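Local coordinates for protein thiol peroxidase (Aquifex aeolicus, PDB 2YZH) that probably reduces hydrogen peroxide and organic hydroperoxides to water and alcohols at the expense of thioredoxin, protecting the cell from oxidative stress, at residues 53-58 / 64-69; 120-125 / 130-135. All blocks are in the same frame, centred on the assembly; numbering follows the deposited sequence.

Interaction 1 (53-58 / 64-69); sequences ITVPSL and ETETKK
L58 meets T67, and E66 meets I53 and V55, where strand 49-54 of the thioredoxin fold runs through a loop into helix 61-73, the first half of a beta-alpha-beta unit. The loop carries the peroxiredoxin PxxxTxxC motif, here P56, T60 and C63, the last being the predicted peroxidatic cysteine. No hydrogen bond links the two segments directly, so side-chain packing and a water carry the contact. L58 has the most surface buried here. Its CG stands anti to its own carbonyl carbon (chi1 -65°), and the side chain crosses that of T67 at about a right angle, with L58 CD2 3.3 Å from T67 OG1. That hydroxyl is satisfied elsewhere, by C63 O one helical turn back, so the leucine methyl meets an oxygen already engaged. The V55 side chain lies about 4 Å from that of C63. The E64 chain is extended beyond CG; its OE1 faces L58 O at 3.0 Å, but both atoms are acceptors and no bond joins them. On the helix 90-100 side, E64 touches F96 and F100. An alanine here would remove the chain beyond CB and would probably leave F96 and F100 without the aliphatic part they pack on. E66 sends CG anti to its backbone N (chi1 -170°), which extends the carboxylate across the end of the strand. Its chain runs counter to those of V55 and I53 as it passes them: E66 OE1 lies 3.5 Å from V55 CG1, and E66 OE2 lies 3.1 Å from I53 CG2. OE1 has its stronger partner in R134, by a salt bridge. A water lies 2.7 Å from E66 OE2 and 2.6 Å from T54 O, although other acceptors compete for its protons.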
loop_
_atom_site.group_PDB
_atom_site.type_symbol
_atom_site.label_atom_id
_atom_site.label_comp_id
_atom_site.label_asym_id
_atom_site.label_seq_id
_atom_site.Cartn_x
_atom_site.Cartn_y
_atom_site.Cartn_z
ATOM N N ILE D 53 -18.427 -11.671 2.817
ATOM C CA ILE D 53 -18.283 -12.383 1.559
ATOM C C ILE D 53 -17.321 -11.625 0.653
ATOM O O ILE D 53 -17.594 -10.491 0.271
ATOM C CB ILE D 53 -19.662 -12.493 0.862
ATOM C CG1 ILE D 53 -20.647 -13.200 1.802
ATOM C CG2 ILE D 53 -19.526 -13.217 -0.476
ATOM C CD1 ILE D 53 -22.107 -13.090 1.392
ATOM N N THR D 54 -16.193 -12.235 0.313
ATOM C CA THR D 54 -15.249 -11.550 -0.557
ATOM C C THR D 54 -15.365 -12.044 -1.989
ATOM O O THR D 54 -15.594 -13.229 -2.235
ATOM C CB THR D 54 -13.791 -11.720 -0.071
ATOM O OG1 THR D 54 -13.449 -13.113 -0.027
ATOM C CG2 THR D 54 -13.626 -11.105 1.325
ATOM N N VAL D 55 -15.245 -11.117 -2.929
ATOM C CA VAL D 55 -15.312 -11.448 -4.342
ATOM C C VAL D 55 -14.302 -10.614 -5.122
ATOM O O VAL D 55 -13.907 -9.525 -4.700
ATOM C CB VAL D 55 -16.735 -11.199 -4.944
ATOM C CG1 VAL D 55 -17.783 -11.983 -4.161
ATOM C CG2 VAL D 55 -17.067 -9.706 -4.937
ATOM N N PRO D 56 -13.853 -11.132 -6.269
ATOM C CA PRO D 56 -12.889 -10.434 -7.120
ATOM C C PRO D 56 -13.437 -9.093 -7.613
ATOM O O PRO D 56 -12.775 -8.067 -7.503
ATOM C CB PRO D 56 -12.665 -11.424 -8.260
ATOM C CG PRO D 56 -12.796 -12.739 -7.578
ATOM C CD PRO D 56 -14.007 -12.535 -6.691
ATOM N N SER D 57 -14.650 -9.101 -8.158
ATOM C CA SER D 57 -15.247 -7.867 -8.661
ATOM C C SER D 57 -16.719 -8.010 -9.013
ATOM O O SER D 57 -17.113 -8.941 -9.720
ATOM C CB SER D 57 -14.503 -7.384 -9.904
ATOM O OG SER D 57 -15.141 -6.243 -10.462
ATOM N N LEU D 58 -17.524 -7.075 -8.526
ATOM C CA LEU D 58 -18.952 -7.090 -8.803
ATOM C C LEU D 58 -19.227 -6.812 -10.279
ATOM O O LEU D 58 -20.369 -6.903 -10.728
ATOM C CB LEU D 58 -19.668 -6.056 -7.932
ATOM C CG LEU D 58 -19.632 -6.321 -6.423
ATOM C CD1 LEU D 58 -20.254 -5.151 -5.677
ATOM C CD2 LEU D 58 -20.381 -7.610 -6.110
ATOM N N GLU D 64 -21.529 -11.217 -9.686
ATOM C CA GLU D 64 -22.861 -10.623 -9.709
ATOM C C GLU D 64 -23.891 -11.677 -9.328
ATOM O O GLU D 64 -24.802 -11.415 -8.542
ATOM C CB GLU D 64 -23.172 -10.058 -11.097
ATOM C CG GLU D 64 -22.367 -8.819 -11.441
ATOM C CD GLU D 64 -22.656 -8.295 -12.836
ATOM O OE1 GLU D 64 -22.103 -7.233 -13.197
ATOM O OE2 GLU D 64 -23.430 -8.944 -13.569
ATOM N N THR D 65 -23.732 -12.874 -9.884
ATOM C CA THR D 65 -24.627 -13.991 -9.606
ATOM C C THR D 65 -24.557 -14.393 -8.138
ATOM O O THR D 65 -25.584 -14.648 -7.497
ATOM C CB THR D 65 -24.260 -15.218 -10.476
ATOM O OG1 THR D 65 -24.550 -14.928 -11.848
ATOM C CG2 THR D 65 -25.042 -16.444 -10.037
ATOM N N GLU D 66 -23.340 -14.453 -7.605
ATOM C CA GLU D 66 -23.152 -14.827 -6.210
ATOM C C GLU D 66 -23.834 -13.816 -5.289
ATOM O O GLU D 66 -24.537 -14.192 -4.353
ATOM C CB GLU D 66 -21.663 -14.888 -5.869
ATOM C CG GLU D 66 -21.386 -15.506 -4.510
ATOM C CD GLU D 66 -19.955 -15.307 -4.044
ATOM O OE1 GLU D 66 -19.056 -15.188 -4.900
ATOM O OE2 GLU D 66 -19.735 -15.285 -2.817
ATOM N N THR D 67 -23.618 -12.533 -5.563
ATOM C CA THR D 67 -24.201 -11.466 -4.755
ATOM C C THR D 67 -25.729 -11.449 -4.807
ATOM O O THR D 67 -26.386 -11.233 -3.784
ATOM C CB THR D 67 -23.663 -10.092 -5.193
ATOM O OG1 THR D 67 -22.232 -10.111 -5.147
ATOM C CG2 THR D 67 -24.179 -8.996 -4.259
ATOM N N LYS D 68 -26.302 -11.671 -5.985
ATOM C CA LYS D 68 -27.757 -11.694 -6.101
ATOM C C LYS D 68 -28.325 -12.869 -5.318
ATOM O O LYS D 68 -29.353 -12.745 -4.656
ATOM C CB LYS D 68 -28.196 -11.812 -7.565
ATOM C CG LYS D 68 -27.988 -10.555 -8.384
ATOM C CD LYS D 68 -28.606 -9.338 -7.699
ATOM C CE LYS D 68 -30.129 -9.405 -7.609
ATOM N NZ LYS D 68 -30.796 -9.039 -8.896
ATOM N N LYS D 69 -27.640 -14.007 -5.389
ATOM C CA LYS D 69 -28.083 -15.212 -4.703
ATOM C C LYS D 69 -28.044 -15.042 -3.184
ATOM O O LYS D 69 -28.960 -15.472 -2.482
ATOM C CB LYS D 69 -27.225 -16.407 -5.139
ATOM C CG LYS D 69 -27.873 -17.763 -4.875
ATOM C CD LYS D 69 -27.197 -18.884 -5.669
ATOM C CE LYS D 69 -27.267 -18.638 -7.177
ATOM N NZ LYS D 69 -26.600 -19.715 -7.974
HETATM O O HOH W 1 -17.264 -15.217 -1.832
#

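Interaction 2 (120-125 / 130-135); sequences GVLIGE and GILARA
A short antiparallel pairing inside the long connection between strands 106-109 and 135-139 joins V121, L122 and I123 to G130 through A133. L122 and L132 are the non-hydrogen-bonded pair of a single bridge, with the bonds that define it on either side. In one, A133 N donates to V121 O at 2.8 Å. In the other, I123 N donates to I131 O at 2.9 Å. A third bond closes the 124-129 loop: G130 N reaches I123 O at 2.9 Å. At G130, phi is 95°, and any side chain would be pressed against the preceding carbonyl oxygen, which fits a glycine at this bend.

The side chains mostly sort onto two faces. On one, V121 CG1 touches A135 CB at 3.9 Å, and I123 CG1 lies 4.2 Å from A133 CB. I123 CG1 is folded back beside its own backbone N (chi1 -64°), which lays it along the carbonyl that N binds, 3.4 Å from I131 O. On the other face, L122 CD1 meets L132 CD2 at 4.2 Å and also lies over the G130 carbonyl. V121 CG2 bridges the two sets by approaching L132 CD2 as well.

Around this pairing, G124 is backbone-bonded to T15, the last residue of strand 12-15, and L122 to V17 just after it, while I131 packs on F111 of the second subunit. The R134 side chain reaches V62 and C63 of helix 61-73, while A135 opens strand 135-139, which runs antiparallel between strands 49-54 and 145-150.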
loop_
_atom_site.group_PDB
_atom_site.type_symbol
_atom_site.label_atom_id
_atom_site.label_comp_id
_atom_site.label_asym_id
_atom_site.label_seq_id
_atom_site.Cartn_x
_atom_site.Cartn_y
_atom_site.Cartn_z
ATOM N N GLY D 120 -6.328 -13.211 4.756
ATOM C CA GLY D 120 -5.653 -14.191 3.923
ATOM C C GLY D 120 -6.280 -14.454 2.565
ATOM O O GLY D 120 -6.062 -15.517 1.984
ATOM N N VAL D 121 -7.042 -13.495 2.046
ATOM C CA VAL D 121 -7.681 -13.680 0.750
ATOM C C VAL D 121 -7.156 -12.766 -0.356
ATOM O O VAL D 121 -7.713 -12.732 -1.451
ATOM C CB VAL D 121 -9.224 -13.546 0.865
ATOM C CG1 VAL D 121 -9.771 -14.671 1.737
ATOM C CG2 VAL D 121 -9.600 -12.201 1.457
ATOM N N LEU D 122 -6.079 -12.033 -0.087
ATOM C CA LEU D 122 -5.499 -11.169 -1.115
ATOM C C LEU D 122 -4.674 -12.053 -2.051
ATOM O O LEU D 122 -3.777 -12.771 -1.599
ATOM C CB LEU D 122 -4.588 -10.109 -0.486
ATOM C CG LEU D 122 -3.927 -9.161 -1.492
ATOM C CD1 LEU D 122 -4.997 -8.318 -2.176
ATOM C CD2 LEU D 122 -2.915 -8.273 -0.777
ATOM N N ILE D 123 -4.978 -12.006 -3.346
ATOM C CA ILE D 123 -4.260 -12.812 -4.333
ATOM C C ILE D 123 -2.857 -12.242 -4.528
ATOM O O ILE D 123 -2.693 -11.051 -4.786
ATOM C CB ILE D 123 -5.045 -12.851 -5.673
ATOM C CG1 ILE D 123 -6.388 -13.550 -5.439
ATOM C CG2 ILE D 123 -4.262 -13.608 -6.748
ATOM C CD1 ILE D 123 -7.388 -13.399 -6.574
ATOM N N GLY D 124 -1.852 -13.106 -4.386
ATOM C CA GLY D 124 -0.466 -12.681 -4.500
ATOM C C GLY D 124 0.260 -12.928 -5.814
ATOM O O GLY D 124 1.431 -12.571 -5.941
ATOM N N GLU D 125 -0.406 -13.526 -6.794
ATOM C CA GLU D 125 0.250 -13.766 -8.076
ATOM C C GLU D 125 -0.738 -13.907 -9.226
ATOM O O GLU D 125 -1.941 -14.064 -9.016
ATOM C CB GLU D 125 1.126 -15.023 -8.013
ATOM C CG GLU D 125 0.356 -16.330 -7.964
ATOM C CD GLU D 125 1.236 -17.543 -8.250
ATOM O OE1 GLU D 125 1.854 -17.608 -9.335
ATOM O OE2 GLU D 125 1.307 -18.441 -7.394
ATOM N N GLY D 130 -3.494 -8.720 -6.376
ATOM C CA GLY D 130 -3.997 -7.477 -5.812
ATOM C C GLY D 130 -5.506 -7.433 -5.635
ATOM O O GLY D 130 -6.048 -6.475 -5.076
ATOM N N ILE D 131 -6.178 -8.473 -6.123
ATOM C CA ILE D 131 -7.634 -8.604 -6.057
ATOM C C ILE D 131 -7.987 -9.616 -4.963
ATOM O O ILE D 131 -7.139 -10.404 -4.554
ATOM C CB ILE D 131 -8.180 -9.096 -7.432
ATOM C CG1 ILE D 131 -7.853 -8.059 -8.511
ATOM C CG2 ILE D 131 -9.676 -9.328 -7.378
ATOM C CD1 ILE D 131 -8.426 -6.678 -8.220
ATOM N N LEU D 132 -9.228 -9.601 -4.483
ATOM C CA LEU D 132 -9.619 -10.537 -3.433
ATOM C C LEU D 132 -10.142 -11.854 -3.998
ATOM O O LEU D 132 -10.838 -11.868 -5.018
ATOM C CB LEU D 132 -10.699 -9.915 -2.531
ATOM C CG LEU D 132 -10.354 -8.601 -1.822
ATOM C CD1 LEU D 132 -11.442 -8.291 -0.799
ATOM C CD2 LEU D 132 -8.997 -8.717 -1.125
ATOM N N ALA D 133 -9.791 -12.961 -3.342
ATOM C CA ALA D 133 -10.264 -14.276 -3.770
ATOM C C ALA D 133 -11.700 -14.449 -3.274
ATOM O O ALA D 133 -12.172 -13.691 -2.420
ATOM C CB ALA D 133 -9.375 -15.375 -3.200
ATOM N N ARG D 134 -12.392 -15.453 -3.807
ATOM C CA ARG D 134 -13.779 -15.705 -3.436
ATOM C C ARG D 134 -13.843 -16.531 -2.159
ATOM O O ARG D 134 -13.447 -17.702 -2.135
ATOM C CB ARG D 134 -14.491 -16.429 -4.583
ATOM C CG ARG D 134 -16.014 -16.405 -4.517
ATOM C CD ARG D 134 -16.611 -17.155 -5.713
ATOM N NE ARG D 134 -16.062 -16.690 -6.987
ATOM C CZ ARG D 134 -16.300 -15.495 -7.520
ATOM N NH1 ARG D 134 -17.087 -14.630 -6.891
ATOM N NH2 ARG D 134 -15.741 -15.158 -8.673
ATOM N N ALA D 135 -14.339 -15.917 -1.090
ATOM C CA ALA D 135 -14.431 -16.606 0.186
ATOM C C ALA D 135 -15.603 -16.110 1.017
ATOM O O ALA D 135 -16.220 -15.090 0.702
ATOM C CB ALA D 135 -13.140 -16.416 0.968
#

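Both contacts are buried, with centres 14 Å apart, and interaction 1 lies nearer the middle of the chain. It seats a helix against the end of a central strand and the loop after it by side-chain packing and a water, burying 250 Å². Interaction 2 pairs two loop segments by backbone bonds and buries 395 Å². Where strand 49-54 meets the approach to strand 135-139, T54 OG1 is 2.8 Å from A133 O, a probable hydrogen bond. A salt bridge from helix to loop puts E66 OE1 2.9 Å from R134 NH1. P56 also packs on I131 and L132. Segment 130-135 thus borders the loop and helix around the predicted active-site cysteine, and each contact also touches the second subunit.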